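Enolase (PDB 3UGV) is a magnesium-binding member of the enolase superfamily, of the mandelate racemase/muconate lactonizing enzyme type, and probably abstracts a proton next to a substrate carboxylate. Local coordinates at residues 159-164 and 192-197; 247-252 and 342-347; 294-299 and 321-326. One frame throughout, in Å; residues are numbered along the deposited sequence.

Interaction 1 of 3, residues 159-164 and 192-197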
loop_
_atom_site.group_PDB
_atom_site.type_symbol
_atom_site.label_atom_id
_atom_site.label_comp_id
_atom_site.label_asym_id
_atom_site.label_seq_id
_atom_site.Cartn_x
_atom_site.Cartn_y
_atom_site.Cartn_z
ATOM N N LYS F 159 16.753 0.850 -35.123
ATOM C CA LYS F 159 16.493 2.285 -35.150
ATOM C C LYS F 159 17.379 2.954 -34.116
ATOM O O LYS F 159 17.482 2.477 -32.991
ATOM C CB LYS F 159 15.013 2.576 -34.852
ATOM C CG LYS F 159 14.549 3.985 -35.241
ATOM C CD LYS F 159 13.077 4.199 -34.918
ATOM C CE LYS F 159 12.822 3.893 -33.448
ATOM N NZ LYS F 159 11.384 3.979 -33.058
ATOM N N ALA F 160 18.044 4.038 -34.494
ATOM C CA ALA F 160 18.931 4.709 -33.551
ATOM C C ALA F 160 18.659 6.197 -33.512
ATOM O O ALA F 160 17.944 6.735 -34.351
ATOM C CB ALA F 160 20.391 4.442 -33.896
ATOM N N TYR F 161 19.220 6.860 -32.515
ATOM C CA TYR F 161 19.172 8.309 -32.443
ATOM C C TYR F 161 20.587 8.785 -32.211
ATOM O O TYR F 161 21.421 8.055 -31.662
ATOM C CB TYR F 161 18.233 8.782 -31.322
ATOM C CG TYR F 161 18.697 8.466 -29.896
ATOM C CD1 TYR F 161 19.419 9.391 -29.165
ATOM C CD2 TYR F 161 18.378 7.257 -29.282
ATOM C CE1 TYR F 161 19.825 9.116 -27.872
ATOM C CE2 TYR F 161 18.770 6.980 -27.995
ATOM C CZ TYR F 161 19.496 7.919 -27.297
ATOM O OH TYR F 161 19.904 7.667 -26.028
ATOM N N ASN F 162 20.859 10.011 -32.626
ATOM C CA ASN F 162 22.224 10.501 -32.655
ATOM C C ASN F 162 22.579 11.274 -31.381
ATOM O O ASN F 162 22.088 12.387 -31.165
ATOM C CB ASN F 162 22.412 11.382 -33.909
ATOM C CG ASN F 162 23.869 11.728 -34.180
ATOM O OD1 ASN F 162 24.719 11.705 -33.280
ATOM N ND2 ASN F 162 24.163 12.064 -35.429
ATOM N N SER F 163 23.438 10.703 -30.539
ATOM C CA SER F 163 23.890 11.445 -29.366
ATOM C C SER F 163 25.285 12.064 -29.481
ATOM O O SER F 163 25.897 12.399 -28.467
ATOM C CB SER F 163 23.737 10.628 -28.066
ATOM O OG SER F 163 24.596 9.513 -28.032
ATOM N N ASN F 164 25.774 12.249 -30.706
ATOM C CA ASN F 164 27.114 12.813 -30.888
ATOM C C ASN F 164 27.347 14.190 -30.253
ATOM O O ASN F 164 28.477 14.515 -29.892
ATOM C CB ASN F 164 27.477 12.899 -32.362
ATOM C CG ASN F 164 28.270 11.703 -32.847
ATOM O OD1 ASN F 164 28.819 10.922 -32.058
ATOM N ND2 ASN F 164 28.352 11.564 -34.166
ATOM N N GLY F 192 15.828 10.703 -34.575
ATOM C CA GLY F 192 15.888 11.267 -33.240
ATOM C C GLY F 192 17.283 11.775 -32.929
ATOM O O GLY F 192 18.268 11.267 -33.451
ATOM N N LEU F 193 17.357 12.790 -32.081
ATOM C CA LEU F 193 18.618 13.424 -31.705
ATOM C C LEU F 193 18.591 13.529 -30.190
ATOM O O LEU F 193 17.542 13.810 -29.625
ATOM C CB LEU F 193 18.684 14.844 -32.294
ATOM C CG LEU F 193 18.652 14.971 -33.817
ATOM C CD1 LEU F 193 18.590 16.424 -34.225
ATOM C CD2 LEU F 193 19.886 14.317 -34.421
ATOM N N LYS F 194 19.716 13.308 -29.521
ATOM C CA LYS F 194 19.786 13.658 -28.106
ATOM C C LYS F 194 20.162 15.122 -27.923
ATOM O O LYS F 194 21.177 15.585 -28.435
ATOM C CB LYS F 194 20.767 12.778 -27.332
ATOM C CG LYS F 194 20.879 13.211 -25.862
ATOM C CD LYS F 194 21.372 12.099 -24.990
ATOM C CE LYS F 194 20.263 11.118 -24.703
ATOM N NZ LYS F 194 20.835 9.889 -24.100
ATOM N N LEU F 195 19.348 15.839 -27.160
ATOM C CA LEU F 195 19.578 17.247 -26.893
ATOM C C LEU F 195 19.918 17.436 -25.404
ATOM O O LEU F 195 19.147 17.041 -24.530
ATOM C CB LEU F 195 18.325 18.045 -27.276
ATOM C CG LEU F 195 18.331 19.538 -26.988
ATOM C CD1 LEU F 195 19.390 20.187 -27.840
ATOM C CD2 LEU F 195 16.972 20.150 -27.247
ATOM N N ARG F 196 21.076 18.024 -25.107
ATOM C CA ARG F 196 21.437 18.240 -23.708
ATOM C C ARG F 196 20.849 19.547 -23.182
ATOM O O ARG F 196 20.813 20.561 -23.885
ATOM C CB ARG F 196 22.951 18.210 -23.501
ATOM C CG ARG F 196 23.549 16.809 -23.383
ATOM C CD ARG F 196 23.780 16.115 -24.732
ATOM N NE ARG F 196 24.250 14.738 -24.546
ATOM C CZ ARG F 196 24.805 13.989 -25.499
ATOM N NH1 ARG F 196 24.965 14.488 -26.718
ATOM N NH2 ARG F 196 25.208 12.740 -25.236
ATOM N N MET F 197 20.373 19.507 -21.945
ATOM C CA MET F 197 19.822 20.691 -21.293
ATOM C C MET F 197 20.472 20.902 -19.923
ATOM O O MET F 197 21.155 20.019 -19.391
ATOM C CB MET F 197 18.305 20.574 -21.136
ATOM C CG MET F 197 17.515 20.703 -22.460
ATOM S SD MET F 197 15.774 21.140 -22.159
ATOM C CE MET F 197 15.144 21.309 -23.825
HETATM O O HOH W 1 23.298 14.525 -30.100
#
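Two neighbouring parallel strands of the modified TIM barrel of the enolase superfamily meet here. Strand 159-162 and strand 192-196 run at 37° to each other and make a single bridge, Asn162 with Leu193. Asn162 holds it with both backbone groups. Its N donates to Gly192 O at 3.0 Å, and its O accepts from Lys194 N at 3.0 Å. Gly192 has no side chain, and the Tyr161 CB lies 3.3 Å from its carbonyl O. Beyond CB the Tyr161 ring crosses Lys194 at a slant, CE1 nearest Lys194 CB and CE, and ends in a hydrogen bond, Lys194 NZ to Tyr161 OH, 3.1 Å. The lysine first leaves its backbone N behind, CG being opposite to it (chi1 177°), then bends at chi3 to bring NZ round to the hydroxyl. Its CB also packs on Ser163 CB at 3.7 Å. Past the bridge Arg196 takes over. NH1 donates to Ser163 O at 2.9 Å, and that oxygen lies in the guanidinium plane but is approached from above its own carbonyl plane. NH2 adds a weak bond to the same oxygen. Lys194 CD sits over one guanidinium face, toward the rim. NH1 also binds Gly165 O, and Trp167 makes a cation-pi contact with the group. Asn162 OD1 accepts from Asn164 N, an Asx turn where the first strand ends. Lys194 NZ has stronger partners in Glu251 and Glu347, both by salt bridges. The Tyr161 hydroxyl and two carboxylates thus fix the amino group beside the magnesium site.

Interaction 2 of 3, residues 247-252 and 342-347. With MG (magnesium ion), chain B.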
loop_
_atom_site.group_PDB
_atom_site.type_symbol
_atom_site.label_atom_id
_atom_site.label_comp_id
_atom_site.label_asym_id
_atom_site.label_seq_id
_atom_site.Cartn_x
_atom_site.Cartn_y
_atom_site.Cartn_z
ATOM N N LEU F 247 8.592 16.571 -26.194
ATOM C CA LEU F 247 9.847 15.806 -26.205
ATOM C C LEU F 247 9.584 14.306 -26.224
ATOM O O LEU F 247 8.539 13.847 -25.747
ATOM C CB LEU F 247 10.684 16.135 -24.968
ATOM C CG LEU F 247 11.001 17.613 -24.777
ATOM C CD1 LEU F 247 11.607 17.835 -23.410
ATOM C CD2 LEU F 247 11.931 18.097 -25.907
ATOM N N GLU F 248 10.526 13.546 -26.776
ATOM C CA GLU F 248 10.414 12.091 -26.814
ATOM C C GLU F 248 10.589 11.530 -25.396
ATOM O O GLU F 248 9.856 10.648 -24.969
ATOM C CB GLU F 248 11.469 11.497 -27.734
ATOM C CG GLU F 248 11.556 9.967 -27.689
ATOM C CD GLU F 248 10.522 9.271 -28.559
ATOM O OE1 GLU F 248 9.782 9.968 -29.295
ATOM O OE2 GLU F 248 10.464 8.019 -28.522
ATOM N N TRP F 249 11.557 12.060 -24.661
ATOM C CA TRP F 249 11.658 11.765 -23.238
ATOM C C TRP F 249 12.543 12.759 -22.531
ATOM O O TRP F 249 13.272 13.508 -23.178
ATOM C CB TRP F 249 12.176 10.346 -22.992
ATOM C CG TRP F 249 13.640 10.093 -23.308
ATOM C CD1 TRP F 249 14.735 10.716 -22.758
ATOM C CD2 TRP F 249 14.161 9.082 -24.183
ATOM N NE1 TRP F 249 15.898 10.177 -23.271
ATOM C CE2 TRP F 249 15.569 9.163 -24.133
ATOM C CE3 TRP F 249 13.572 8.116 -25.005
ATOM C CZ2 TRP F 249 16.388 8.326 -24.884
ATOM C CZ3 TRP F 249 14.390 7.290 -25.750
ATOM C CH2 TRP F 249 15.780 7.401 -25.687
ATOM N N ILE F 250 12.470 12.750 -21.202
ATOM C CA ILE F 250 13.353 13.536 -20.347
ATOM C C ILE F 250 14.228 12.591 -19.509
ATOM O O ILE F 250 13.721 11.696 -18.812
ATOM C CB ILE F 250 12.539 14.439 -19.418
ATOM C CG1 ILE F 250 11.713 15.432 -20.237
ATOM C CG2 ILE F 250 13.438 15.170 -18.430
ATOM C CD1 ILE F 250 10.620 16.082 -19.416
ATOM N N GLU F 251 15.538 12.804 -19.563
ATOM C CA GLU F 251 16.483 11.836 -19.018
ATOM C C GLU F 251 17.230 12.378 -17.810
ATOM O O GLU F 251 17.743 13.496 -17.855
ATOM C CB GLU F 251 17.471 11.431 -20.113
ATOM C CG GLU F 251 18.357 10.256 -19.798
ATOM C CD GLU F 251 19.258 9.901 -20.977
ATOM O OE1 GLU F 251 18.775 9.902 -22.143
ATOM O OE2 GLU F 251 20.453 9.635 -20.740
ATOM N N GLU F 252 17.249 11.571 -16.742
ATOM C CA GLU F 252 18.024 11.802 -15.501
ATOM C C GLU F 252 18.131 13.248 -15.033
ATOM O O GLU F 252 19.222 13.842 -15.048
ATOM C CB GLU F 252 19.430 11.195 -15.613
ATOM C CG GLU F 252 19.449 9.675 -15.574
ATOM C CD GLU F 252 20.854 9.090 -15.471
ATOM O OE1 GLU F 252 21.792 9.650 -16.091
ATOM O OE2 GLU F 252 21.012 8.058 -14.771
ATOM N N THR F 342 11.550 -5.747 -25.545
ATOM C CA THR F 342 10.960 -4.416 -25.537
ATOM C C THR F 342 11.911 -3.366 -26.119
ATOM O O THR F 342 11.858 -2.206 -25.751
ATOM C CB THR F 342 10.487 -3.982 -24.133
ATOM O OG1 THR F 342 11.605 -3.949 -23.248
ATOM C CG2 THR F 342 9.422 -4.938 -23.582
ATOM N N ALA F 343 12.773 -3.780 -27.039
ATOM C CA ALA F 343 13.713 -2.863 -27.678
ATOM C C ALA F 343 13.026 -1.581 -28.097
ATOM O O ALA F 343 11.930 -1.597 -28.644
ATOM C CB ALA F 343 14.371 -3.525 -28.877
ATOM N N HIS F 344 13.675 -0.459 -27.836
ATOM C CA HIS F 344 13.056 0.825 -28.102
ATOM C C HIS F 344 13.972 1.649 -29.016
ATOM O O HIS F 344 13.791 1.650 -30.237
ATOM C CB HIS F 344 12.719 1.532 -26.776
ATOM C CG HIS F 344 11.858 2.745 -26.935
ATOM N ND1 HIS F 344 11.789 3.735 -25.975
ATOM C CD2 HIS F 344 11.041 3.139 -27.947
ATOM C CE1 HIS F 344 10.962 4.683 -26.386
ATOM N NE2 HIS F 344 10.507 4.353 -27.585
ATOM N N TRP F 345 14.959 2.327 -28.441
ATOM C CA TRP F 345 15.921 3.094 -29.241
ATOM C C TRP F 345 17.346 2.658 -28.948
ATOM O O TRP F 345 17.683 2.287 -27.813
ATOM C CB TRP F 345 15.848 4.593 -28.933
ATOM C CG TRP F 345 14.626 5.336 -29.399
ATOM C CD1 TRP F 345 13.462 5.510 -28.707
ATOM C CD2 TRP F 345 14.479 6.075 -30.622
ATOM N NE1 TRP F 345 12.598 6.295 -29.424
ATOM C CE2 TRP F 345 13.193 6.654 -30.607
ATOM C CE3 TRP F 345 15.300 6.286 -31.738
ATOM C CZ2 TRP F 345 12.707 7.439 -31.667
ATOM C CZ3 TRP F 345 14.817 7.072 -32.788
ATOM C CH2 TRP F 345 13.539 7.641 -32.739
ATOM N N LEU F 346 18.194 2.745 -29.968
ATOM C CA LEU F 346 19.626 2.534 -29.807
ATOM C C LEU F 346 20.346 3.879 -29.755
ATOM O O LEU F 346 20.198 4.699 -30.658
ATOM C CB LEU F 346 20.171 1.715 -30.973
ATOM C CG LEU F 346 21.667 1.434 -30.827
ATOM C CD1 LEU F 346 21.960 -0.043 -30.928
ATOM C CD2 LEU F 346 22.473 2.223 -31.829
ATOM N N GLU F 347 21.119 4.124 -28.705
ATOM C CA GLU F 347 21.874 5.366 -28.655
ATOM C C GLU F 347 23.102 5.242 -29.537
ATOM O O GLU F 347 23.907 4.335 -29.343
ATOM C CB GLU F 347 22.311 5.702 -27.232
ATOM C CG GLU F 347 23.029 7.042 -27.140
ATOM C CD GLU F 347 23.547 7.337 -25.746
ATOM O OE1 GLU F 347 23.156 8.375 -25.155
ATOM O OE2 GLU F 347 24.347 6.525 -25.239
HETATM MG MG MG B . 22.303 10.120 -20.493
HETATM O O HOH W 2 8.600 6.199 -29.022
HETATM O O HOH W 3 23.353 9.506 -22.206
HETATM O O HOH W 4 24.196 10.818 -19.965
HETATM O O HOH W 5 21.727 10.811 -18.578
#
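The backbones of 247-252 and 342-347 stay far apart, their nearest CA atoms, Glu248 and Trp345, being 10.8 Å from each other. Long side chains span the interior of the modified TIM barrel of the enolase superfamily, strand 249-251 on one side and the start of strand 346-348 on the other. Glu248 and Trp345 make the polar link. Trp345 NE1 donates to Glu248 OE2 at 2.9 Å, coming from above the carboxylate plane, and the carboxylate and indole planes stand 83° apart. The glutamate chain bends at chi2 (82°) to turn its carboxylate to the indole. Water 2 joins the same OE2 to His344 NE2. The His344 ring has Trp345 CD1 over its centre, so the two neighbouring aromatic residues pack on each other. Trp249 supplies the apolar part. The edge of its six-membered ring points at the face of the Trp345 five-membered ring in an offset edge-to-face pair, planes at 78°, with CZ3 3.6 Å from Trp345 CD1. Tyr161 also meets Trp249 edge-to-face. His344 packs on Ala233 of the second subunit. Toward the metal, Trp249 NE1 donates to Glu251 OE1 at 3.1 Å, using the anti lone pair of that oxygen. Together with the salt bridge from Lys194 to OE1, this helps to fix the rotation of the carboxylate, whose OE2 is a metal ligand. Asp225 and Glu277 complete the protein ligands of the magnesium. Glu347 joins indirectly: water 3, a magnesium ligand, donates to its OE1. Three waters bind the magnesium alongside Glu251 OE2, which lies 1.9 Å from the ion.

Interaction 3 of 3, residues 294-299 and 321-326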
loop_
_atom_site.group_PDB
_atom_site.type_symbol
_atom_site.label_atom_id
_atom_site.label_comp_id
_atom_site.label_asym_id
_atom_site.label_seq_id
_atom_site.Cartn_x
_atom_site.Cartn_y
_atom_site.Cartn_z
ATOM N N CYS F 294 10.547 5.291 -13.061
ATOM C CA CYS F 294 10.724 5.703 -14.445
ATOM C C CYS F 294 9.672 5.092 -15.357
ATOM O O CYS F 294 9.066 4.080 -15.011
ATOM C CB CYS F 294 12.096 5.257 -14.924
ATOM S SG CYS F 294 12.362 3.494 -14.659
ATOM N N ASP F 295 9.495 5.699 -16.530
ATOM C CA ASP F 295 8.664 5.139 -17.591
ATOM C C ASP F 295 9.496 4.327 -18.598
ATOM O O ASP F 295 8.989 3.420 -19.260
ATOM C CB ASP F 295 7.953 6.272 -18.335
ATOM C CG ASP F 295 7.238 7.221 -17.403
ATOM O OD1 ASP F 295 7.737 8.352 -17.217
ATOM O OD2 ASP F 295 6.182 6.835 -16.845
ATOM N N LEU F 296 10.768 4.677 -18.736
ATOM C CA LEU F 296 11.635 4.027 -19.722
ATOM C C LEU F 296 12.988 3.740 -19.061
ATOM O O LEU F 296 13.378 4.442 -18.132
ATOM C CB LEU F 296 11.830 4.936 -20.944
ATOM C CG LEU F 296 10.646 5.636 -21.630
ATOM C CD1 LEU F 296 11.164 6.643 -22.646
ATOM C CD2 LEU F 296 9.696 4.662 -22.311
ATOM N N VAL F 297 13.705 2.717 -19.512
ATOM C CA VAL F 297 15.052 2.454 -18.983
ATOM C C VAL F 297 16.099 2.371 -20.108
ATOM O O VAL F 297 15.777 1.999 -21.227
ATOM C CB VAL F 297 15.076 1.137 -18.150
ATOM C CG1 VAL F 297 14.064 1.205 -17.018
ATOM C CG2 VAL F 297 14.757 -0.060 -19.030
ATOM N N MET F 298 17.351 2.698 -19.814
ATOM C CA MET F 298 18.426 2.508 -20.793
ATOM C C MET F 298 19.736 2.095 -20.123
ATOM O O MET F 298 20.571 2.944 -19.814
ATOM C CB MET F 298 18.649 3.775 -21.649
ATOM C CG MET F 298 18.764 5.059 -20.819
ATOM S SD MET F 298 19.046 6.558 -21.814
ATOM C CE MET F 298 20.805 6.444 -22.093
ATOM N N PRO F 299 19.932 0.784 -19.910
ATOM C CA PRO F 299 21.155 0.324 -19.236
ATOM C C PRO F 299 22.423 0.562 -20.058
ATOM O O PRO F 299 22.410 0.515 -21.289
ATOM C CB PRO F 299 20.915 -1.178 -19.058
ATOM C CG PRO F 299 19.446 -1.326 -19.128
ATOM C CD PRO F 299 18.993 -0.319 -20.138
ATOM N N GLY F 321 7.003 -4.821 -19.142
ATOM C CA GLY F 321 6.541 -4.135 -20.332
ATOM C C GLY F 321 7.182 -2.772 -20.561
ATOM O O GLY F 321 6.656 -1.963 -21.311
ATOM N N ILE F 322 8.326 -2.522 -19.930
ATOM C CA ILE F 322 8.989 -1.222 -20.016
ATOM C C ILE F 322 9.861 -1.164 -21.259
ATOM O O ILE F 322 10.687 -2.043 -21.462
ATOM C CB ILE F 322 9.914 -0.969 -18.798
ATOM C CG1 ILE F 322 9.158 -1.163 -17.490
ATOM C CG2 ILE F 322 10.451 0.440 -18.832
ATOM C CD1 ILE F 322 8.181 -0.049 -17.183
ATOM N N PRO F 323 9.691 -0.130 -22.100
ATOM C CA PRO F 323 10.555 -0.085 -23.288
ATOM C C PRO F 323 12.009 0.163 -22.898
ATOM O O PRO F 323 12.302 0.983 -22.035
ATOM C CB PRO F 323 9.991 1.078 -24.098
ATOM C CG PRO F 323 8.584 1.241 -23.595
ATOM C CD PRO F 323 8.627 0.882 -22.148
ATOM N N MET F 324 12.915 -0.561 -23.538
ATOM C CA MET F 324 14.303 -0.596 -23.122
ATOM C C MET F 324 15.175 -0.097 -24.266
ATOM O O MET F 324 15.040 -0.560 -25.399
ATOM C CB MET F 324 14.654 -2.034 -22.737
ATOM C CG MET F 324 16.056 -2.280 -22.249
ATOM S SD MET F 324 16.080 -3.898 -21.456
ATOM C CE MET F 324 17.827 -4.188 -21.230
ATOM N N SER F 325 16.044 0.866 -23.969
ATOM C CA SER F 325 16.963 1.437 -24.955
ATOM C C SER F 325 18.382 1.182 -24.481
ATOM O O SER F 325 18.579 0.644 -23.396
ATOM C CB SER F 325 16.720 2.946 -25.124
ATOM O OG SER F 325 15.463 3.217 -25.737
ATOM N N THR F 326 19.373 1.561 -25.280
ATOM C CA THR F 326 20.761 1.325 -24.899
ATOM C C THR F 326 21.472 2.591 -24.463
ATOM O O THR F 326 20.983 3.694 -24.652
ATOM C CB THR F 326 21.596 0.714 -26.046
ATOM O OG1 THR F 326 21.610 1.619 -27.163
ATOM C CG2 THR F 326 21.028 -0.630 -26.474
#
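Ile322 carries its CG2 opposite to the backbone N, and this turns the methyl onto the chain of 294-299. CG2 lies 3.3 Å from Asp295 O and also touches Leu296 CA and Val297 CG1. Val297 has CG1 beside its own N (chi1 -57°), and its CG2 meets Met324 CG at 4.1 Å. The two chains run roughly side by side, 35° apart, and join strand 296-297, at the end of the regular five-stranded parallel sheet, to the segment after helix 306-320. Segment 321-326 lies beside that strand as the next element of the barrel wall, though it is not a regular strand. Gly321, with positive phi, is the C-prime residue of the Schellman motif that ends the helix. One bridge pairs Val297 with Met324. Ser325 N donates to Val297 O at 3.0 Å, in the carbonyl plane and nearly straight at 170°. Val297 N to Pro323 O is longer and weak. Two CA-H...O contacts add to these, among them Met298 CA to Ser325 O at 3.2 Å. Apolar groups fill both flanks. Leu296 CD2 lies against the Pro323 ring, 3.8 Å from CG. The extended Met324 crosses Pro299 at about a right angle, its CE 3.9 Å from Pro299 CG. Trp310 of the helix packs on both Met324 and Pro299. Met232 and Ala233 of the second subunit pack on Pro323 and Leu296. Across the contact apolar groups do most of the packing and two backbone bonds, one weak, set the pairing, while Ser325 OG and Thr326 OG1 tie the segment to Trp345 N and Glu347 N.

All three contacts belong to the barrel, whose parallel sheet runs from strand 192-196 to strand 296-297, with strand 249-251 between. Interaction 1 closes first along the chain. Interaction 3 is nested inside the loop closed by interaction 2. The centres of interactions 1 and 2 are about 9 Å apart, those of 2 and 3 about 7 Å, and those of 1 and 3 about 16 Å. Strands 157-162 and 346-348 are neighbours, so interactions 1 and 2 share that sheet too. Met298 touches Lys194, Tyr161 and Glu251. Interactions 2 and 3 both touch the second subunit. The set thus links the magnesium site to the barrel wall and the subunit interface.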